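Putative nitrate transport protein (Thermoplasma volcanium, PDB 3MST) is of unproven function but may bind a small solute, possibly nitrate, for transport. Local coordinates at residues L100-A105 with V116-G121; A109-A114 with Y230-P235. All blocks are in the same frame, centred on the assembly; numbering follows the deposited sequence. Where two conformers were deposited one is given.

Interactions 1 and 2 use opposite ends of the same helix, 100-112, and their centres lie about 12 Å apart. In interaction 1 the early turns, 100-105, sit against strand 115-118 within one beta-alpha-beta unit; in interaction 2 the last turn reaches across to 230-235, the loop that follows helix 220-230. They also meet directly. Asn-104 OD1 lies 2.7 Å from Tyr-230 OH, probably a hydrogen bond, and both side chains bind an unidentified ligand, probably from the crystallisation liquor. Phe-103 packs on Val-233 and Val-234, its CD1 3.6 Å from Val-233 CG2, while Val-116 CG2 lies 3.8 Å from Ala-109 CB.

Interaction 1. Residues L100-A105 with V116-G121; sequences LADFNA and VINADG. With EDO (1,2-ethanediol), chain K.
Asp-102 and Asn-118 supply the polar half of this contact. Asn-118 ND2 donates to Asp-102 OD1 over 2.8 Å in a nearly straight bond. The acceptor lies in the amide plane, yet the amide N-H meets the carboxylate from above its plane, the two flat groups being turned 71° apart. With CG anti to the backbone N (chi1 177°), Asp-102 carries its carboxylate out from the helix to the strand. One water donates to both Asp-102 OD1 and Asn-118 OD1, so OD1 of the aspartate accepts two bonds. An amide suits position 118 because it gives and accepts at once: ND2 also reaches Leu-95 O, and OD1 takes a bond from Lys-97 NZ. Asp-102 OD2, meanwhile, accepts from Gly-98 N.

The apolar half is small. Val-116 CG2 lies 4.0 Å from Ala-105 CB and 3.6 Å from Ala-105 O; alanine's short side chain lets the branched valine come close to the helix. Beside it, Val-116 N donates to O2 of a 1,2-ethanediol molecule (2.9 Å), probably from the crystallisation liquor.

The axes of helix segment 100-105 and strand segment 116-118 run nearly antiparallel, at 165°, within the beta-alpha-beta unit 91-94, 100-112, 115-118, whose edge strand 115-118 lies parallel to 91-94.

Interaction 2. Residues A109-A114 with Y230-P235; sequences AYYDKA and YSRVVP
The weakly bonded last turn of helix 100-112 meets the loop after helix 220-230 through one tyrosine-arginine pair at the protein surface. Arg-232 NH1 donates to Tyr-111 OH over 2.9 Å, with an N-H...O angle of 168°. The hydroxyl lies in the guanidinium plane, and NH1 in turn sits at the edge of the tyrosine ring, near its plane. It is therefore an edge contact between two flat groups, tilted 32° apart, and no cation-pi stack. NH2 stands farther away, 3.5 Å from the same Tyr-111 OH.

Both residues are long enough to bridge elements whose backbones do not touch. Arg-232 runs fully extended from CG to NE (chi2 176°), which carries its charged tip across to the helix. Tyr-111 offers a hydroxyl at the far end of a rigid ring, one face of which is covered by Tyr-110 CD2, 3.9 Å above its centre.

The helix ends just beyond: Lys-113 leaves helical geometry with positive phi, and Ala-114 N bonds to Ala-109 O. On the other side, Tyr-230 O receives both Val-233 N and Val-234 N, so Arg-232 springs from a turn closed by two bonds to one carbonyl. Val-233 also rests on Phe-103 and Arg-106 of helix 100-112, and Asp-112 forms a salt bridge with Arg-149.

Interaction 1. Residues L100-A105 with V116-G121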
ATOM      1  N   LEU A 100      -4.426  -5.793  -3.604  1.00 11.30           N
ATOM      2  CA  LEU A 100      -4.677  -4.391  -3.928  1.00 10.78           C
ATOM      3  C   LEU A 100      -4.495  -4.160  -5.435  1.00 11.26           C
ATOM      4  O   LEU A 100      -5.228  -3.349  -6.036  1.00 10.60           O
ATOM      5  CB  LEU A 100      -3.831  -3.428  -3.062  1.00 11.12           C
ATOM      6  CG  LEU A 100      -3.969  -1.929  -3.393  1.00 10.29           C
ATOM      7  CD1 LEU A 100      -5.398  -1.432  -3.268  1.00 12.60           C
ATOM      8  CD2 LEU A 100      -3.014  -1.085  -2.492  1.00 12.04           C
ATOM      9  N   ALA A 101      -3.572  -4.884  -6.075  1.00 10.27           N
ATOM     10  CA  ALA A 101      -3.428  -4.776  -7.530  1.00  9.03           C
ATOM     11  C   ALA A 101      -4.764  -5.119  -8.216  1.00 10.13           C
ATOM     12  O   ALA A 101      -5.204  -4.406  -9.122  1.00  9.80           O
ATOM     13  CB  ALA A 101      -2.315  -5.706  -8.035  1.00 10.61           C
ATOM     14  N   ASP A 102      -5.347  -6.268  -7.840  1.00 10.55           N
ATOM     15  CA  ASP A 102      -6.650  -6.651  -8.370  1.00  9.12           C
ATOM     16  C   ASP A 102      -7.714  -5.593  -8.145  1.00  9.35           C
ATOM     17  O   ASP A 102      -8.458  -5.264  -9.069  1.00  9.91           O
ATOM     18  CB  ASP A 102      -7.082  -7.948  -7.714  1.00 11.44           C
ATOM     19  CG  ASP A 102      -8.474  -8.425  -8.124  1.00 13.71           C
ATOM     20  OD1 ASP A 102      -8.737  -8.450  -9.346  1.00 14.31           O
ATOM     21  OD2 ASP A 102      -9.268  -8.759  -7.188  1.00 16.78           O
ATOM     22  N   PHE A 103      -7.803  -5.057  -6.932  1.00  9.84           N
ATOM     23  CA  PHE A 103      -8.840  -4.099  -6.657  1.00  9.51           C
ATOM     24  C   PHE A 103      -8.593  -2.835  -7.503  1.00  8.40           C
ATOM     25  O   PHE A 103      -9.542  -2.245  -8.057  1.00 10.02           O
ATOM     26  CB  PHE A 103      -8.927  -3.783  -5.176  1.00 11.11           C
ATOM     27  CG  PHE A 103      -9.460  -4.915  -4.378  1.00 11.85           C
ATOM     28  CD1 PHE A 103     -10.655  -5.555  -4.742  1.00 12.28           C
ATOM     29  CD2 PHE A 103      -8.815  -5.339  -3.228  1.00 12.15           C
ATOM     30  CE1 PHE A 103     -11.157  -6.631  -3.963  1.00 14.53           C
ATOM     31  CE2 PHE A 103      -9.334  -6.369  -2.430  1.00 12.66           C
ATOM     32  CZ  PHE A 103     -10.484  -7.018  -2.801  1.00 14.76           C
ATOM     33  N   ASN A 104      -7.349  -2.387  -7.602  1.00  9.20           N
ATOM     34  CA  ASN A 104      -7.012  -1.254  -8.453  1.00  8.19           C
ATOM     35  C   ASN A 104      -7.376  -1.515  -9.917  1.00  8.72           C
ATOM     36  O   ASN A 104      -7.882  -0.643 -10.632  1.00  9.57           O
ATOM     37  CB  ASN A 104      -5.524  -0.837  -8.322  1.00  8.37           C
ATOM     38  CG  ASN A 104      -5.252  -0.081  -7.079  1.00  9.19           C
ATOM     39  OD1 ASN A 104      -6.130   0.618  -6.576  1.00 10.25           O
ATOM     40  ND2 ASN A 104      -3.981  -0.118  -6.624  1.00  9.38           N
ATOM     41  N   ALA A 105      -7.059  -2.721 -10.392  1.00  9.18           N
ATOM     42  CA  ALA A 105      -7.379  -3.084 -11.781  1.00  9.15           C
ATOM     43  C   ALA A 105      -8.876  -3.018 -12.031  1.00  8.27           C
ATOM     44  O   ALA A 105      -9.331  -2.569 -13.078  1.00 10.30           O
ATOM     45  CB  ALA A 105      -6.848  -4.481 -12.140  1.00  9.86           C
ATOM     46  N   VAL A 116     -10.964  -7.583 -16.355  1.00 10.24           N
ATOM     47  CA  VAL A 116      -9.780  -7.928 -15.546  1.00  9.86           C
ATOM     48  C   VAL A 116      -9.559  -9.432 -15.661  1.00 11.88           C
ATOM     49  O   VAL A 116     -10.470 -10.215 -15.385  1.00 12.69           O
ATOM     50  CB  VAL A 116      -9.945  -7.465 -14.072  1.00  9.72           C
ATOM     51  CG1 VAL A 116      -8.757  -7.976 -13.216  1.00 12.33           C
ATOM     52  CG2 VAL A 116     -10.089  -5.958 -14.017  1.00 11.59           C
ATOM     53  N   ILE A 117      -8.319  -9.823 -15.926  1.00 10.93           N
ATOM     54  CA  ILE A 117      -7.887 -11.235 -15.934  1.00 12.35           C
ATOM     55  C   ILE A 117      -6.778 -11.363 -14.877  1.00 12.75           C
ATOM     56  O   ILE A 117      -5.729 -10.744 -14.995  1.00 12.52           O
ATOM     57  CB  ILE A 117      -7.364 -11.636 -17.333  1.00 13.28           C
ATOM     58  CG1 ILE A 117      -8.355 -11.258 -18.466  1.00 18.82           C
ATOM     59  CG2 ILE A 117      -6.992 -13.128 -17.376  1.00 16.26           C
ATOM     60  CD1 ILE A 117      -9.683 -11.995 -18.421  1.00 20.14           C
ATOM     61  N   ASN A 118      -7.070 -12.133 -13.828  1.00 13.88           N
ATOM     62  CA  ASN A 118      -6.116 -12.379 -12.736  1.00 13.97           C
ATOM     63  C   ASN A 118      -5.128 -13.449 -13.187  1.00 14.21           C
ATOM     64  O   ASN A 118      -5.515 -14.532 -13.697  1.00 16.41           O
ATOM     65  CB  ASN A 118      -6.861 -12.757 -11.460  1.00 15.48           C
ATOM     66  CG  ASN A 118      -7.795 -11.663 -11.031  1.00 15.71           C
ATOM     67  OD1 ASN A 118      -8.995 -11.711 -11.353  1.00 19.10           O
ATOM     68  ND2 ASN A 118      -7.250 -10.618 -10.423  1.00 16.11           N
ATOM     69  N   ALA A 119      -3.844 -13.184 -12.955  1.00 14.39           N
ATOM     70  CA  ALA A 119      -2.761 -13.981 -13.480  1.00 12.92           C
ATOM     71  C   ALA A 119      -1.580 -13.788 -12.524  1.00 14.95           C
ATOM     72  O   ALA A 119      -1.747 -13.670 -11.297  1.00 18.41           O
ATOM     73  CB  ALA A 119      -2.396 -13.617 -14.955  1.00 16.10           C
ATOM     74  N   ASP A 120      -0.397 -13.954 -13.060  1.00 14.62           N
ATOM     75  CA  ASP A 120       0.857 -13.718 -12.337  1.00 13.62           C
ATOM     76  C   ASP A 120       1.705 -12.726 -13.116  1.00 12.96           C
ATOM     77  O   ASP A 120       1.354 -12.261 -14.210  1.00 12.74           O
ATOM     78  CB  ASP A 120       1.581 -15.045 -12.091  1.00 15.59           C
ATOM     79  CG  ASP A 120       2.028 -15.749 -13.318  1.00 19.21           C
ATOM     80  OD1 ASP A 120       2.161 -15.150 -14.407  1.00 20.53           O
ATOM     81  OD2 ASP A 120       2.291 -16.976 -13.189  1.00 28.29           O
ATOM     82  N   GLY A 121       2.805 -12.313 -12.510  1.00 12.18           N
ATOM     83  CA  GLY A 121       3.567 -11.229 -13.068  1.00 10.70           C
ATOM     84  C   GLY A 121       4.101 -11.509 -14.464  1.00  9.25           C
ATOM     85  O   GLY A 121       4.079 -10.650 -15.350  1.00 11.15           O
TER
HETATM   86  C1  EDO K 235     -14.499  -5.615 -15.222  1.00 32.60           C
HETATM   87  O1  EDO K 235     -15.781  -6.219 -15.009  1.00 42.05           O
HETATM   88  C2  EDO K 235     -13.550  -6.460 -14.424  1.00 33.11           C
HETATM   89  O2  EDO K 235     -13.506  -7.789 -14.968  1.00 20.70           O
HETATM   90  O   HOH W   1     -11.005  -9.795 -10.726  1.00 19.45           O

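Interaction 2. Residues A109-A114 with Y230-P235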
ATOM      1  N   ALA A 109     -10.645  -0.661 -14.625  1.00 10.76           N
ATOM      2  CA  ALA A 109     -11.360  -1.333 -15.712  1.00 10.26           C
ATOM      3  C   ALA A 109     -12.663  -0.629 -16.071  1.00 11.42           C
ATOM      4  O   ALA A 109     -13.112  -0.695 -17.216  1.00 11.62           O
ATOM      5  CB  ALA A 109     -11.617  -2.763 -15.366  1.00 11.74           C
ATOM      6  N   TYR A 110     -13.285   0.039 -15.101  1.00 10.50           N
ATOM      7  CA  TYR A 110     -14.520   0.779 -15.397  1.00 10.46           C
ATOM      8  C   TYR A 110     -14.279   1.859 -16.430  1.00 11.63           C
ATOM      9  O   TYR A 110     -15.038   2.036 -17.390  1.00 13.94           O
ATOM     10  CB  TYR A 110     -15.084   1.398 -14.083  1.00 12.33           C
ATOM     11  CG  TYR A 110     -16.355   2.154 -14.331  1.00 11.75           C
ATOM     12  CD1 TYR A 110     -17.567   1.463 -14.428  1.00 12.53           C
ATOM     13  CD2 TYR A 110     -16.353   3.519 -14.534  1.00 12.63           C
ATOM     14  CE1 TYR A 110     -18.772   2.160 -14.719  1.00 13.19           C
ATOM     15  CE2 TYR A 110     -17.538   4.237 -14.822  1.00 12.44           C
ATOM     16  CZ  TYR A 110     -18.737   3.527 -14.920  1.00 12.40           C
ATOM     17  OH  TYR A 110     -19.890   4.259 -15.227  1.00 14.45           O
ATOM     18  N   TYR A 111     -13.218   2.588 -16.195  1.00 10.13           N
ATOM     19  CA  TYR A 111     -12.822   3.706 -17.026  1.00 10.43           C
ATOM     20  C   TYR A 111     -12.244   3.275 -18.378  1.00 12.82           C
ATOM     21  O   TYR A 111     -12.446   3.926 -19.438  1.00 15.48           O
ATOM     22  CB  TYR A 111     -11.818   4.607 -16.284  1.00 12.09           C
ATOM     23  CG  TYR A 111     -12.476   5.207 -15.062  1.00 11.88           C
ATOM     24  CD1 TYR A 111     -13.359   6.273 -15.167  1.00 13.86           C
ATOM     25  CD2 TYR A 111     -12.320   4.617 -13.828  1.00 12.36           C
ATOM     26  CE1 TYR A 111     -14.038   6.757 -14.080  1.00 14.08           C
ATOM     27  CE2 TYR A 111     -12.986   5.079 -12.723  1.00 12.67           C
ATOM     28  CZ  TYR A 111     -13.868   6.143 -12.835  1.00 14.33           C
ATOM     29  OH  TYR A 111     -14.555   6.582 -11.722  1.00 15.45           O
ATOM     30  N   ASP A 112     -11.482   2.198 -18.361  1.00 11.76           N
ATOM     31  CA  ASP A 112     -10.858   1.709 -19.570  1.00 14.16           C
ATOM     32  C   ASP A 112     -11.799   0.820 -20.395  1.00 14.66           C
ATOM     33  O   ASP A 112     -11.405   0.372 -21.471  1.00 16.51           O
ATOM     34  CB  ASP A 112      -9.563   0.949 -19.241  1.00 13.60           C
ATOM     35  CG  ASP A 112      -8.400   1.854 -18.858  1.00 14.89           C
ATOM     36  OD1 ASP A 112      -8.503   3.088 -18.995  1.00 15.33           O
ATOM     37  OD2 ASP A 112      -7.336   1.324 -18.427  1.00 13.79           O
ATOM     38  N   LYS A 113     -12.977   0.484 -19.882  1.00 13.68           N
ATOM     39  CA  LYS A 113     -13.927  -0.411 -20.547  1.00 14.03           C
ATOM     40  C   LYS A 113     -13.233  -1.735 -20.828  1.00 14.57           C
ATOM     41  O   LYS A 113     -13.199  -2.227 -21.965  1.00 17.99           O
ATOM     42  CB  LYS A 113     -14.489   0.243 -21.822  1.00 17.02           C
ATOM     43  CG  LYS A 113     -15.233   1.563 -21.538  1.00 18.87           C
ATOM     44  CD  LYS A 113     -15.783   2.229 -22.807  1.00 24.15           C
ATOM     45  CE  LYS A 113     -16.557   3.513 -22.456  1.00 29.21           C
ATOM     46  NZ  LYS A 113     -15.674   4.555 -21.858  1.00 34.31           N
ATOM     47  N   ALA A 114     -12.729  -2.336 -19.741  1.00 12.61           N
ATOM     48  CA  ALA A 114     -11.959  -3.569 -19.818  1.00 11.73           C
ATOM     49  C   ALA A 114     -12.511  -4.643 -18.915  1.00 10.67           C
ATOM     50  O   ALA A 114     -13.177  -4.369 -17.898  1.00 12.45           O
ATOM     51  CB  ALA A 114     -10.525  -3.288 -19.445  1.00 12.85           C
ATOM     52  N   TYR A 230     -12.913   2.761  -2.881  1.00  9.87           N
ATOM     53  CA  TYR A 230     -12.622   1.355  -2.754  1.00 10.03           C
ATOM     54  C   TYR A 230     -13.823   0.506  -2.347  1.00 11.67           C
ATOM     55  O   TYR A 230     -13.831  -0.672  -2.613  1.00 12.04           O
ATOM     56  CB  TYR A 230     -11.382   1.123  -1.882  1.00 10.14           C
ATOM     57  CG  TYR A 230     -10.099   1.491  -2.606  1.00 10.38           C
ATOM     58  CD1 TYR A 230      -9.532   0.601  -3.520  1.00 10.25           C
ATOM     59  CD2 TYR A 230      -9.467   2.685  -2.406  1.00  9.58           C
ATOM     60  CE1 TYR A 230      -8.383   0.931  -4.217  1.00 11.12           C
ATOM     61  CE2 TYR A 230      -8.296   3.045  -3.124  1.00  9.77           C
ATOM     62  CZ  TYR A 230      -7.755   2.145  -4.032  1.00  9.76           C
ATOM     63  OH  TYR A 230      -6.596   2.447  -4.696  1.00 11.19           O
ATOM     64  N   SER A 231     -14.863   1.110  -1.783  0.50 11.28           N
ATOM     65  CA  SER A 231     -16.087   0.353  -1.551  0.50 11.64           C
ATOM     66  C   SER A 231     -16.742  -0.138  -2.838  0.50 12.92           C
ATOM     67  O   SER A 231     -17.568  -1.055  -2.782  0.50 13.97           O
ATOM     68  CB  SER A 231     -17.100   1.160  -0.744  0.50 13.33           C
ATOM     69  OG  SER A 231     -16.660   1.343   0.573  0.50 16.60           O
ATOM     70  N   ARG A 232     -16.376   0.448  -3.980  1.00 12.85           N
ATOM     71  CA  ARG A 232     -16.870  -0.066  -5.271  1.00 13.62           C
ATOM     72  C   ARG A 232     -16.533  -1.526  -5.445  1.00 13.99           C
ATOM     73  O   ARG A 232     -17.275  -2.278  -6.089  1.00 16.33           O
ATOM     74  CB  ARG A 232     -16.295   0.700  -6.466  1.00 13.33           C
ATOM     75  CG  ARG A 232     -16.690   2.123  -6.571  1.00 13.52           C
ATOM     76  CD  ARG A 232     -15.993   2.782  -7.706  1.00 13.48           C
ATOM     77  NE  ARG A 232     -16.391   4.161  -7.820  1.00 14.65           N
ATOM     78  CZ  ARG A 232     -15.942   5.011  -8.738  1.00 13.87           C
ATOM     79  NH1 ARG A 232     -15.107   4.627  -9.693  1.00 13.96           N
ATOM     80  NH2 ARG A 232     -16.375   6.263  -8.712  1.00 16.96           N
ATOM     81  N   VAL A 233     -15.415  -1.943  -4.879  1.00 13.55           N
ATOM     82  CA  VAL A 233     -14.891  -3.301  -5.045  1.00 14.54           C
ATOM     83  C   VAL A 233     -14.758  -4.127  -3.731  1.00 15.22           C
ATOM     84  O   VAL A 233     -14.641  -5.345  -3.819  1.00 17.08           O
ATOM     85  CB  VAL A 233     -13.561  -3.303  -5.840  1.00 16.46           C
ATOM     86  CG1 VAL A 233     -13.812  -2.748  -7.230  1.00 17.88           C
ATOM     87  CG2 VAL A 233     -12.465  -2.507  -5.106  1.00 15.37           C
ATOM     88  N   VAL A 234     -14.801  -3.460  -2.557  1.00 13.60           N
ATOM     89  CA  VAL A 234     -14.804  -4.062  -1.228  1.00 14.41           C
ATOM     90  C   VAL A 234     -15.977  -3.402  -0.444  1.00 14.75           C
ATOM     91  O   VAL A 234     -15.809  -2.440   0.294  1.00 16.49           O
ATOM     92  CB  VAL A 234     -13.471  -3.828  -0.486  1.00 14.83           C
ATOM     93  CG1 VAL A 234     -13.536  -4.488   0.891  1.00 17.20           C
ATOM     94  CG2 VAL A 234     -12.329  -4.447  -1.295  1.00 18.11           C
ATOM     95  N   PRO A 235     -17.204  -3.895  -0.654  1.00 19.42           N
ATOM     96  CA  PRO A 235     -18.365  -3.186  -0.115  1.00 18.58           C
ATOM     97  C   PRO A 235     -18.371  -3.035   1.409  1.00 19.33           C
ATOM     98  O   PRO A 235     -18.910  -2.021   1.926  1.00 20.30           O
ATOM     99  CB  PRO A 235     -19.545  -4.035  -0.607  1.00 21.72           C
ATOM    100  CG  PRO A 235     -19.077  -4.768  -1.758  1.00 23.81           C
ATOM    101  CD  PRO A 235     -17.588  -4.920  -1.642  1.00 21.09           C
TER